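Long-range contacts in cytochrome c-552/4 domain-containing protein (PDB 4QO5), which binds eight c-type hemes and is associated with the membrane, and probably carries electrons between them, its physiological role being unsettled: residues Lys14-Gln19 against Asn74-Cys79; Glu67-Leu72 against Cys110-Arg115; Gly78-His83 against Phe97-His102. One frame throughout, in Å; residues are numbered along the deposited sequence.

Contact 1: Lys14-Gln19 against Asn74-Cys79; sequences KNVSPQ and NVVVGC. With HEC (heme c), chain C.
Asn15 and Val76 join two loops through one direct backbone hydrogen bond, at a partly buried place where the turn before helix 18-30 meets the lead-in to helix 79-83. Val76 N donates to Asn15 O over 2.8 Å, with an N-H...O angle of 160° and the donor tilted 20° out of the carbonyl plane. The same oxygen takes a CA-H...O contact from Val75, CA to O 3.1 Å. Methyls of Val75 and Val76 lie beside Asn15 O, with CG2 of Val76 3.6 Å from it. CG1 of Val76 separately reaches Lys14 O at 3.6 Å, while CG2 of Val76 meets CG2 of Val16 at 4.2 Å, the two side chains crossing at a slant. In Val75 the CG1 methyl lies anti to the carbonyl carbon (chi1 -66°), which brings it to 4.0 Å from Ser17 CB. One water gives a proton to Val76 O and accepts from Ser17 N; another donates to Asn74 O at 3.0 Å and only weakly to Asn15 OD1. Ser17 is the N-cap of helix 18-30, its OG bonded to Thr20 N and to Glu81. Right after Gly78, the N-cap of helix 79-83, Cys79 carries the thioether link to heme c of chain C. The chemistry implies a join resting mainly on main-chain polar groups, with valine methyls beside the bonded carbonyl and one water linking backbone to backbone.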
# COMPACT_ATOMS: atom_id res chain seq x y z
N LYS A 14 2.24 -41.63 -7.78
CA LYS A 14 3.05 -42.83 -7.83
C LYS A 14 4.19 -42.70 -6.85
O LYS A 14 4.55 -41.58 -6.43
CB LYS A 14 3.57 -43.10 -9.24
CG LYS A 14 4.38 -41.96 -9.82
CD LYS A 14 4.79 -42.28 -11.25
CE LYS A 14 5.39 -41.06 -11.92
NZ LYS A 14 5.91 -41.36 -13.28
N ASN A 15 4.74 -43.85 -6.47
CA ASN A 15 5.87 -43.93 -5.55
C ASN A 15 5.58 -43.28 -4.21
O ASN A 15 6.44 -42.63 -3.63
CB ASN A 15 7.13 -43.33 -6.20
CG ASN A 15 7.49 -44.03 -7.49
OD1 ASN A 15 7.54 -45.25 -7.55
ND2 ASN A 15 7.72 -43.25 -8.55
N VAL A 16 4.34 -43.45 -3.73
CA VAL A 16 3.97 -43.00 -2.41
C VAL A 16 4.29 -44.12 -1.40
O VAL A 16 4.06 -45.29 -1.66
CB VAL A 16 2.48 -42.63 -2.36
CG1 VAL A 16 2.13 -42.01 -1.02
CG2 VAL A 16 2.16 -41.65 -3.49
N SER A 17 4.86 -43.76 -0.25
CA SER A 17 5.19 -44.78 0.75
C SER A 17 3.90 -45.34 1.34
O SER A 17 2.87 -44.66 1.34
CB SER A 17 6.09 -44.20 1.85
OG SER A 17 5.38 -43.28 2.67
N PRO A 18 3.94 -46.59 1.82
CA PRO A 18 2.75 -47.16 2.48
C PRO A 18 2.31 -46.30 3.65
O PRO A 18 1.11 -46.17 3.90
CB PRO A 18 3.23 -48.52 2.99
CG PRO A 18 4.38 -48.87 2.10
CD PRO A 18 5.02 -47.57 1.68
N GLN A 19 3.28 -45.71 4.35
CA GLN A 19 2.94 -44.87 5.49
C GLN A 19 2.17 -43.64 5.05
O GLN A 19 1.12 -43.32 5.60
CB GLN A 19 4.20 -44.45 6.24
CG GLN A 19 4.92 -45.61 6.92
CD GLN A 19 6.07 -46.16 6.07
OE1 GLN A 19 6.08 -46.03 4.85
NE2 GLN A 19 7.04 -46.77 6.74
N ASN A 74 13.43 -43.79 -2.76
CA ASN A 74 12.59 -44.20 -3.87
C ASN A 74 11.10 -43.94 -3.67
O ASN A 74 10.26 -44.55 -4.33
CB ASN A 74 12.84 -45.68 -4.21
CG ASN A 74 14.31 -45.95 -4.52
OD1 ASN A 74 14.98 -46.68 -3.79
ND2 ASN A 74 14.81 -45.38 -5.61
N VAL A 75 10.78 -43.03 -2.75
CA VAL A 75 9.41 -42.55 -2.61
C VAL A 75 9.37 -41.04 -2.71
O VAL A 75 10.39 -40.37 -2.46
CB VAL A 75 8.75 -43.02 -1.28
CG1 VAL A 75 8.58 -44.53 -1.27
CG2 VAL A 75 9.56 -42.56 -0.07
N VAL A 76 8.21 -40.50 -3.10
CA VAL A 76 8.05 -39.05 -3.12
C VAL A 76 8.03 -38.57 -1.68
O VAL A 76 7.89 -39.38 -0.75
CB VAL A 76 6.77 -38.60 -3.89
CG1 VAL A 76 6.86 -39.04 -5.36
CG2 VAL A 76 5.49 -39.16 -3.23
N VAL A 77 8.21 -37.27 -1.49
CA VAL A 77 8.32 -36.70 -0.15
C VAL A 77 6.91 -36.39 0.37
O VAL A 77 6.37 -35.30 0.12
CB VAL A 77 9.14 -35.43 -0.17
CG1 VAL A 77 9.47 -34.96 1.24
CG2 VAL A 77 10.39 -35.64 -0.98
N GLY A 78 6.34 -37.37 1.06
CA GLY A 78 4.98 -37.30 1.57
C GLY A 78 4.94 -36.98 3.05
O GLY A 78 5.97 -36.73 3.67
N CYS A 79 3.73 -36.98 3.62
CA CYS A 79 3.49 -36.60 5.01
C CYS A 79 4.44 -37.33 5.97
O CYS A 79 5.00 -36.73 6.88
CB CYS A 79 2.05 -36.94 5.41
SG CYS A 79 0.80 -36.79 4.06
FE HEC C . 3.36 -30.97 7.11
CHA HEC C . 3.18 -28.71 9.70
CHB HEC C . 0.27 -32.20 8.05
CHC HEC C . 3.50 -33.03 4.54
CHD HEC C . 6.52 -29.88 6.38
NA HEC C . 1.98 -30.53 8.53
C1A HEC C . 2.12 -29.55 9.52
C2A HEC C . 0.96 -29.55 10.36
C3A HEC C . 0.15 -30.50 9.91
C4A HEC C . 0.76 -31.13 8.76
CMA HEC C . -1.23 -30.86 10.50
CAA HEC C . 0.75 -28.64 11.60
CBA HEC C . 0.63 -27.16 11.28
CGA HEC C . -0.80 -26.90 10.91
O1A HEC C . -1.01 -26.12 9.95
O2A HEC C . -1.71 -27.49 11.56
NB HEC C . 2.18 -32.35 6.54
C1B HEC C . 0.89 -32.66 6.95
C2B HEC C . 0.26 -33.50 5.97
C3B HEC C . 1.18 -33.64 5.00
C4B HEC C . 2.38 -32.98 5.34
CMB HEC C . -1.21 -33.98 6.08
CAB HEC C . 1.17 -34.25 3.61
CBB HEC C . -0.20 -34.01 2.88
NC HEC C . 4.74 -31.41 5.76
C1C HEC C . 4.63 -32.33 4.75
C2C HEC C . 5.91 -32.53 4.12
C3C HEC C . 6.65 -31.48 4.52
C4C HEC C . 5.99 -30.88 5.63
CMC HEC C . 6.01 -33.36 2.81
CAC HEC C . 8.07 -30.95 4.22
CBC HEC C . 8.50 -31.03 2.73
ND HEC C . 4.59 -29.56 7.91
C1D HEC C . 5.85 -29.25 7.39
C2D HEC C . 6.45 -28.14 8.08
C3D HEC C . 5.43 -27.76 9.14
C4D HEC C . 4.33 -28.70 8.96
CMD HEC C . 7.84 -27.55 7.70
CAD HEC C . 5.44 -26.64 10.22
CBD HEC C . 6.79 -26.02 10.54
CGD HEC C . 7.03 -24.84 9.60
O1D HEC C . 8.10 -24.21 9.74
O2D HEC C . 6.17 -24.54 8.74
O HOH W 1 10.95 -45.19 -7.14
O HOH W 2 5.69 -40.94 0.08

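Contact 2: Glu67-Leu72 against Cys110-Arg115. With HEC (heme c), chain D.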
# COMPACT_ATOMS: atom_id res chain seq x y z
N GLU A 67 23.82 -40.75 1.01
CA GLU A 67 23.73 -40.26 2.38
C GLU A 67 22.29 -39.95 2.78
O GLU A 67 22.04 -39.51 3.90
CB GLU A 67 24.61 -39.02 2.56
CG GLU A 67 26.09 -39.33 2.31
CD GLU A 67 27.00 -38.17 2.70
OE1 GLU A 67 26.88 -37.69 3.85
OE2 GLU A 67 27.83 -37.76 1.86
N ILE A 68 21.36 -40.14 1.86
CA ILE A 68 19.93 -40.04 2.17
C ILE A 68 19.51 -41.43 2.60
O ILE A 68 19.87 -42.41 1.95
CB ILE A 68 19.12 -39.61 0.94
CG1 ILE A 68 19.51 -38.20 0.50
CG2 ILE A 68 17.60 -39.68 1.19
CD1 ILE A 68 18.74 -37.70 -0.74
N PRO A 69 18.76 -41.54 3.71
CA PRO A 69 18.33 -42.87 4.20
C PRO A 69 17.63 -43.68 3.11
O PRO A 69 16.79 -43.16 2.37
CB PRO A 69 17.36 -42.52 5.33
CG PRO A 69 17.79 -41.16 5.81
CD PRO A 69 18.31 -40.44 4.58
N ALA A 70 17.99 -44.96 3.01
CA ALA A 70 17.49 -45.84 1.94
C ALA A 70 15.98 -45.86 1.80
O ALA A 70 15.46 -45.88 0.68
CB ALA A 70 18.02 -47.26 2.15
N ASN A 71 15.26 -45.83 2.91
CA ASN A 71 13.80 -45.84 2.87
C ASN A 71 13.18 -44.55 2.29
O ASN A 71 11.98 -44.51 2.02
CB ASN A 71 13.21 -46.10 4.26
CG ASN A 71 13.37 -44.92 5.20
OD1 ASN A 71 14.45 -44.37 5.34
ND2 ASN A 71 12.27 -44.52 5.83
N LEU A 72 14.00 -43.51 2.10
CA LEU A 72 13.50 -42.25 1.56
C LEU A 72 13.86 -42.04 0.09
O LEU A 72 13.34 -41.13 -0.56
CB LEU A 72 14.04 -41.05 2.37
CG LEU A 72 13.66 -40.94 3.85
CD1 LEU A 72 14.39 -39.79 4.52
CD2 LEU A 72 12.16 -40.78 4.01
N CYS A 110 14.79 -30.87 6.92
CA CYS A 110 15.05 -30.48 5.53
C CYS A 110 16.45 -30.89 5.10
O CYS A 110 16.65 -31.26 3.93
CB CYS A 110 14.91 -28.96 5.37
SG CYS A 110 13.35 -28.24 5.99
N ALA A 111 17.40 -30.82 6.02
CA ALA A 111 18.81 -31.08 5.68
C ALA A 111 19.07 -32.51 5.26
O ALA A 111 20.12 -32.82 4.70
CB ALA A 111 19.73 -30.71 6.83
N VAL A 112 18.12 -33.39 5.56
CA VAL A 112 18.23 -34.79 5.19
C VAL A 112 18.40 -34.92 3.68
O VAL A 112 19.15 -35.79 3.20
CB VAL A 112 17.02 -35.58 5.74
CG1 VAL A 112 16.96 -37.00 5.17
CG2 VAL A 112 17.09 -35.61 7.26
N CYS A 113 17.76 -34.01 2.93
CA CYS A 113 17.88 -33.98 1.47
C CYS A 113 18.44 -32.69 0.89
O CYS A 113 18.88 -32.68 -0.25
CB CYS A 113 16.53 -34.27 0.83
SG CYS A 113 16.01 -35.85 1.41
N HIS A 114 18.42 -31.61 1.67
CA HIS A 114 18.88 -30.30 1.19
C HIS A 114 19.97 -29.78 2.08
O HIS A 114 19.86 -28.69 2.63
CB HIS A 114 17.73 -29.30 1.20
CG HIS A 114 16.58 -29.72 0.36
ND1 HIS A 114 16.71 -29.97 -0.99
CD2 HIS A 114 15.29 -29.96 0.66
CE1 HIS A 114 15.54 -30.32 -1.49
NE2 HIS A 114 14.67 -30.33 -0.50
N ARG A 115 21.02 -30.58 2.24
CA ARG A 115 22.12 -30.22 3.13
C ARG A 115 22.74 -28.86 2.82
O ARG A 115 22.99 -28.05 3.73
CB ARG A 115 23.19 -31.32 3.11
CG ARG A 115 24.41 -30.99 3.95
CD ARG A 115 24.93 -32.26 4.61
NE ARG A 115 25.67 -33.11 3.69
CZ ARG A 115 25.85 -34.42 3.86
NH1 ARG A 115 25.30 -35.05 4.89
NH2 ARG A 115 26.55 -35.10 2.97
FE HEC D . 12.57 -30.72 -0.59
CHA HEC D . 12.34 -30.00 -3.92
CHB HEC D . 12.25 -27.39 0.15
CHC HEC D . 12.40 -31.51 2.67
CHD HEC D . 13.33 -33.99 -1.28
NA HEC D . 12.31 -29.02 -1.68
C1A HEC D . 12.25 -28.94 -3.06
C2A HEC D . 12.00 -27.57 -3.43
C3A HEC D . 11.99 -26.85 -2.29
C4A HEC D . 12.18 -27.75 -1.18
CMA HEC D . 11.79 -25.33 -2.14
CAA HEC D . 11.86 -27.05 -4.90
CBA HEC D . 10.37 -26.88 -5.19
CGA HEC D . 10.14 -26.20 -6.52
O1A HEC D . 11.05 -26.19 -7.40
O2A HEC D . 9.03 -25.66 -6.70
NB HEC D . 12.43 -29.65 1.00
C1B HEC D . 12.21 -28.30 1.15
C2B HEC D . 11.93 -28.01 2.52
C3B HEC D . 11.92 -29.20 3.17
C4B HEC D . 12.24 -30.22 2.25
CMB HEC D . 11.63 -26.57 3.01
CAB HEC D . 11.59 -29.66 4.59
CBB HEC D . 10.42 -28.83 5.22
NC HEC D . 12.88 -32.40 0.51
C1C HEC D . 12.71 -32.55 1.85
C2C HEC D . 13.18 -33.88 2.25
C3C HEC D . 13.11 -34.60 1.10
C4C HEC D . 13.13 -33.65 0.02
CMC HEC D . 12.79 -34.39 3.66
CAC HEC D . 13.34 -36.11 0.77
CBC HEC D . 12.96 -37.16 1.84
ND HEC D . 12.80 -31.81 -2.28
C1D HEC D . 13.09 -33.16 -2.34
C2D HEC D . 13.09 -33.60 -3.70
C3D HEC D . 12.80 -32.37 -4.54
C4D HEC D . 12.65 -31.29 -3.58
CMD HEC D . 13.35 -35.02 -4.24
CAD HEC D . 12.71 -32.35 -6.08
CBD HEC D . 14.09 -31.92 -6.58
CGD HEC D . 14.20 -32.00 -8.08
O1D HEC D . 15.32 -31.70 -8.63
O2D HEC D . 13.19 -32.35 -8.72
O HOH W 3 20.56 -37.47 4.91
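Val112 meets Pro69 and Leu72 in the apolar centre, all through one methyl: its CG1 lies 3.7 Å from Pro69 CD and 3.8 Å from Leu72 CD1. That methyl stands anti to the backbone N (chi1 170°), which turns it toward the neighbouring Pro69 CD and Leu72 CD1, so that it touches both; the Leu72 side chain crosses that of Val112 at about a right angle. Beside them Ile68 extends its CD1 to the sulfur of Cys113 at 3.9 Å, and its CG1 rests against Val112 O. Leu72 CD1 also approaches CBC of heme c of chain D, joining the apolar patch to the cofactor's thioether side. Moving outward, a water donates to both Glu67 O and Val112 O, the latter at 2.8 Å, and so bridges the two main chains. At the edge Arg115 NH2 donates to Glu67 OE1 over 2.8 Å, with an N-H...O angle of 162°, in a salt bridge; NH1 adds a weak second bond to the same oxygen. The carboxylate oxygen lies nearly in the guanidinium plane, yet NH2 meets it from 54° above the carboxylate plane, and the two planes are well turned from each other. This is therefore a turned, single-oxygen grip and not a flat two-oxygen pairing. The segment Cys110-Arg115 contains the CxxCH motif of c-type cytochromes: Cys110 and Cys113 are thioether-linked to the heme, and His114 NE2 binds the iron at 2.1 Å, with Met43 as the other axial ligand.

Contact 3: Gly78-His83 against Phe97-His102. With HEC (heme c), chain C.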
# COMPACT_ATOMS: atom_id res chain seq x y z
N GLY A 78 6.34 -37.37 1.06
CA GLY A 78 4.98 -37.30 1.57
C GLY A 78 4.94 -36.98 3.05
O GLY A 78 5.97 -36.73 3.67
N CYS A 79 3.73 -36.98 3.62
CA CYS A 79 3.49 -36.60 5.01
C CYS A 79 4.44 -37.33 5.97
O CYS A 79 5.00 -36.73 6.88
CB CYS A 79 2.05 -36.94 5.41
SG CYS A 79 0.80 -36.79 4.06
N TYR A 80 4.60 -38.63 5.78
CA TYR A 80 5.42 -39.40 6.70
C TYR A 80 6.91 -39.13 6.49
O TYR A 80 7.70 -39.17 7.44
CB TYR A 80 5.12 -40.89 6.58
CG TYR A 80 5.97 -41.72 7.52
CD1 TYR A 80 5.64 -41.81 8.86
CD2 TYR A 80 7.10 -42.38 7.06
CE1 TYR A 80 6.42 -42.55 9.74
CE2 TYR A 80 7.88 -43.13 7.93
CZ TYR A 80 7.53 -43.21 9.27
OH TYR A 80 8.29 -43.94 10.15
N GLU A 81 7.29 -38.84 5.24
CA GLU A 81 8.70 -38.64 4.92
C GLU A 81 9.26 -37.44 5.67
O GLU A 81 10.39 -37.49 6.16
CB GLU A 81 8.92 -38.52 3.41
CG GLU A 81 8.78 -39.85 2.65
CD GLU A 81 7.42 -40.53 2.84
OE1 GLU A 81 7.38 -41.67 3.35
OE2 GLU A 81 6.38 -39.92 2.48
N CYS A 82 8.48 -36.38 5.81
CA CYS A 82 8.89 -35.23 6.65
C CYS A 82 8.58 -35.38 8.14
O CYS A 82 9.46 -35.23 8.98
CB CYS A 82 8.29 -33.93 6.13
SG CYS A 82 9.11 -33.47 4.60
N HIS A 83 7.32 -35.64 8.46
CA HIS A 83 6.88 -35.59 9.84
C HIS A 83 7.34 -36.77 10.67
O HIS A 83 7.26 -36.74 11.88
CB HIS A 83 5.36 -35.45 9.92
CG HIS A 83 4.88 -34.10 9.52
ND1 HIS A 83 4.93 -33.01 10.37
CD2 HIS A 83 4.37 -33.64 8.35
CE1 HIS A 83 4.46 -31.95 9.75
NE2 HIS A 83 4.10 -32.32 8.54
N PHE A 97 -1.78 -42.33 15.59
CA PHE A 97 -2.34 -43.43 14.82
C PHE A 97 -1.32 -44.49 14.39
O PHE A 97 -1.34 -44.99 13.27
CB PHE A 97 -3.13 -42.87 13.64
CG PHE A 97 -4.22 -41.95 14.07
CD1 PHE A 97 -5.35 -42.47 14.71
CD2 PHE A 97 -4.11 -40.58 13.92
CE1 PHE A 97 -6.37 -41.63 15.14
CE2 PHE A 97 -5.12 -39.73 14.35
CZ PHE A 97 -6.26 -40.26 14.96
N GLY A 98 -0.42 -44.82 15.32
CA GLY A 98 0.55 -45.88 15.10
C GLY A 98 1.91 -45.39 14.62
O GLY A 98 2.86 -46.17 14.53
N PHE A 99 2.00 -44.11 14.30
CA PHE A 99 3.23 -43.51 13.81
C PHE A 99 3.84 -42.58 14.85
O PHE A 99 3.13 -42.06 15.71
CB PHE A 99 2.95 -42.72 12.54
CG PHE A 99 2.24 -43.52 11.48
CD1 PHE A 99 0.87 -43.40 11.30
CD2 PHE A 99 2.94 -44.38 10.66
CE1 PHE A 99 0.22 -44.13 10.32
CE2 PHE A 99 2.30 -45.11 9.69
CZ PHE A 99 0.93 -44.99 9.52
N LYS A 100 5.15 -42.39 14.79
CA LYS A 100 5.82 -41.43 15.67
C LYS A 100 6.11 -40.17 14.86
O LYS A 100 7.07 -40.13 14.09
CB LYS A 100 7.12 -42.01 16.23
CG LYS A 100 6.91 -43.13 17.23
CD LYS A 100 8.23 -43.79 17.60
CE LYS A 100 8.44 -45.09 16.84
NZ LYS A 100 8.41 -46.29 17.73
N ILE A 101 5.29 -39.14 15.03
CA ILE A 101 5.44 -37.95 14.20
C ILE A 101 5.61 -36.68 15.03
O ILE A 101 5.22 -36.64 16.19
CB ILE A 101 4.26 -37.78 13.22
CG1 ILE A 101 2.97 -37.53 13.99
CG2 ILE A 101 4.11 -39.00 12.31
CD1 ILE A 101 2.42 -36.12 13.82
N HIS A 102 6.20 -35.66 14.42
CA HIS A 102 6.33 -34.36 15.08
C HIS A 102 5.77 -33.30 14.14
O HIS A 102 6.01 -33.36 12.94
CB HIS A 102 7.79 -34.05 15.44
CG HIS A 102 8.73 -34.04 14.26
ND1 HIS A 102 9.23 -35.20 13.71
CD2 HIS A 102 9.26 -33.02 13.54
CE1 HIS A 102 10.02 -34.89 12.70
NE2 HIS A 102 10.04 -33.58 12.56
FE HEC C . 3.36 -30.97 7.11
CHA HEC C . 3.18 -28.71 9.70
CHB HEC C . 0.27 -32.20 8.05
CHC HEC C . 3.50 -33.03 4.54
CHD HEC C . 6.52 -29.88 6.38
NA HEC C . 1.98 -30.53 8.53
C1A HEC C . 2.12 -29.55 9.52
C2A HEC C . 0.96 -29.55 10.36
C3A HEC C . 0.15 -30.50 9.91
C4A HEC C . 0.76 -31.13 8.76
CMA HEC C . -1.23 -30.86 10.50
CAA HEC C . 0.75 -28.64 11.60
CBA HEC C . 0.63 -27.16 11.28
CGA HEC C . -0.80 -26.90 10.91
O1A HEC C . -1.01 -26.12 9.95
O2A HEC C . -1.71 -27.49 11.56
NB HEC C . 2.18 -32.35 6.54
C1B HEC C . 0.89 -32.66 6.95
C2B HEC C . 0.26 -33.50 5.97
C3B HEC C . 1.18 -33.64 5.00
C4B HEC C . 2.38 -32.98 5.34
CMB HEC C . -1.21 -33.98 6.08
CAB HEC C . 1.17 -34.25 3.61
CBB HEC C . -0.20 -34.01 2.88
NC HEC C . 4.74 -31.41 5.76
C1C HEC C . 4.63 -32.33 4.75
C2C HEC C . 5.91 -32.53 4.12
C3C HEC C . 6.65 -31.48 4.52
C4C HEC C . 5.99 -30.88 5.63
CMC HEC C . 6.01 -33.36 2.81
CAC HEC C . 8.07 -30.95 4.22
CBC HEC C . 8.50 -31.03 2.73
ND HEC C . 4.59 -29.56 7.91
C1D HEC C . 5.85 -29.25 7.39
C2D HEC C . 6.45 -28.14 8.08
C3D HEC C . 5.43 -27.76 9.14
C4D HEC C . 4.33 -28.70 8.96
CMD HEC C . 7.84 -27.55 7.70
CAD HEC C . 5.44 -26.64 10.22
CBD HEC C . 6.79 -26.02 10.54
CGD HEC C . 7.03 -24.84 9.60
O1D HEC C . 8.10 -24.21 9.74
O2D HEC C . 6.17 -24.54 8.74
O HOH W 4 8.95 -41.98 12.74
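His83 and His102 present their flat rings differently. The His83 ring receives His102 O at its edge: ND1 donates to that oxygen over 2.8 Å at 169°, practically in the ring plane. The His102 ring carries His83 CA over one face, 4.3 Å above the plane and displaced toward the rim, and it also stacks with the ring of His90. Tyr80 and Phe99 meet obliquely, ring centroids 5.9 Å apart and planes at 56°, with Tyr80 CE1 closest to Phe99 CD2. Tyr80 CG is anti to the backbone N, carrying the ring out to Phe99. The other His83 ring nitrogen, NE2, coordinates the iron of heme c of chain C at 2.1 Å, and His222 supplies the other axial ligand. The ND1 bond would help fix the rotation of the His83 ring and probably makes it a somewhat stronger donor to the iron. A main-chain bond returns from His102 N to His83 O, 3.0 Å and in the carbonyl plane, while Ile101 CA adds a CA-H...O contact there. With an alanine in place of His102 the main-chain N and O could still pair with His83, but Asp109 would probably be left without its NE2 partner and His90 without its stacked ring. Helix 79-83, with the CxxCH cysteines Cys79 and Cys82, thus lies against strand 99-101, axes 8.7 Å apart at closest approach, their N-to-C directions at 53°; that strand pairs antiparallel with 94-96, and helix 18-30 packs on Tyr80 and Phe99 through Gln19.

From the N terminus, the chain enters contact 1 at Lys14-Gln19, runs through helices 18-30, 32-39 and 48-51, and reaches Glu67-Leu72, the first half of contact 2, before Asn74-Cys79 closes contact 1. The two loops therefore cross. Gly78 and Cys79, shared with contact 3, then lead into helix 79-83, and the return at Phe97-His102 closes a short loop nested inside that of contact 2, which ends at Cys110-Arg115. The Ser17-Glu81 hydrogen bond ties contacts 1 and 3, while Leu72 packs on Glu81 between contacts 2 and 3. Together they connect helix 18-30 and the 94-101 hairpin with two heme-bearing CxxCH segments.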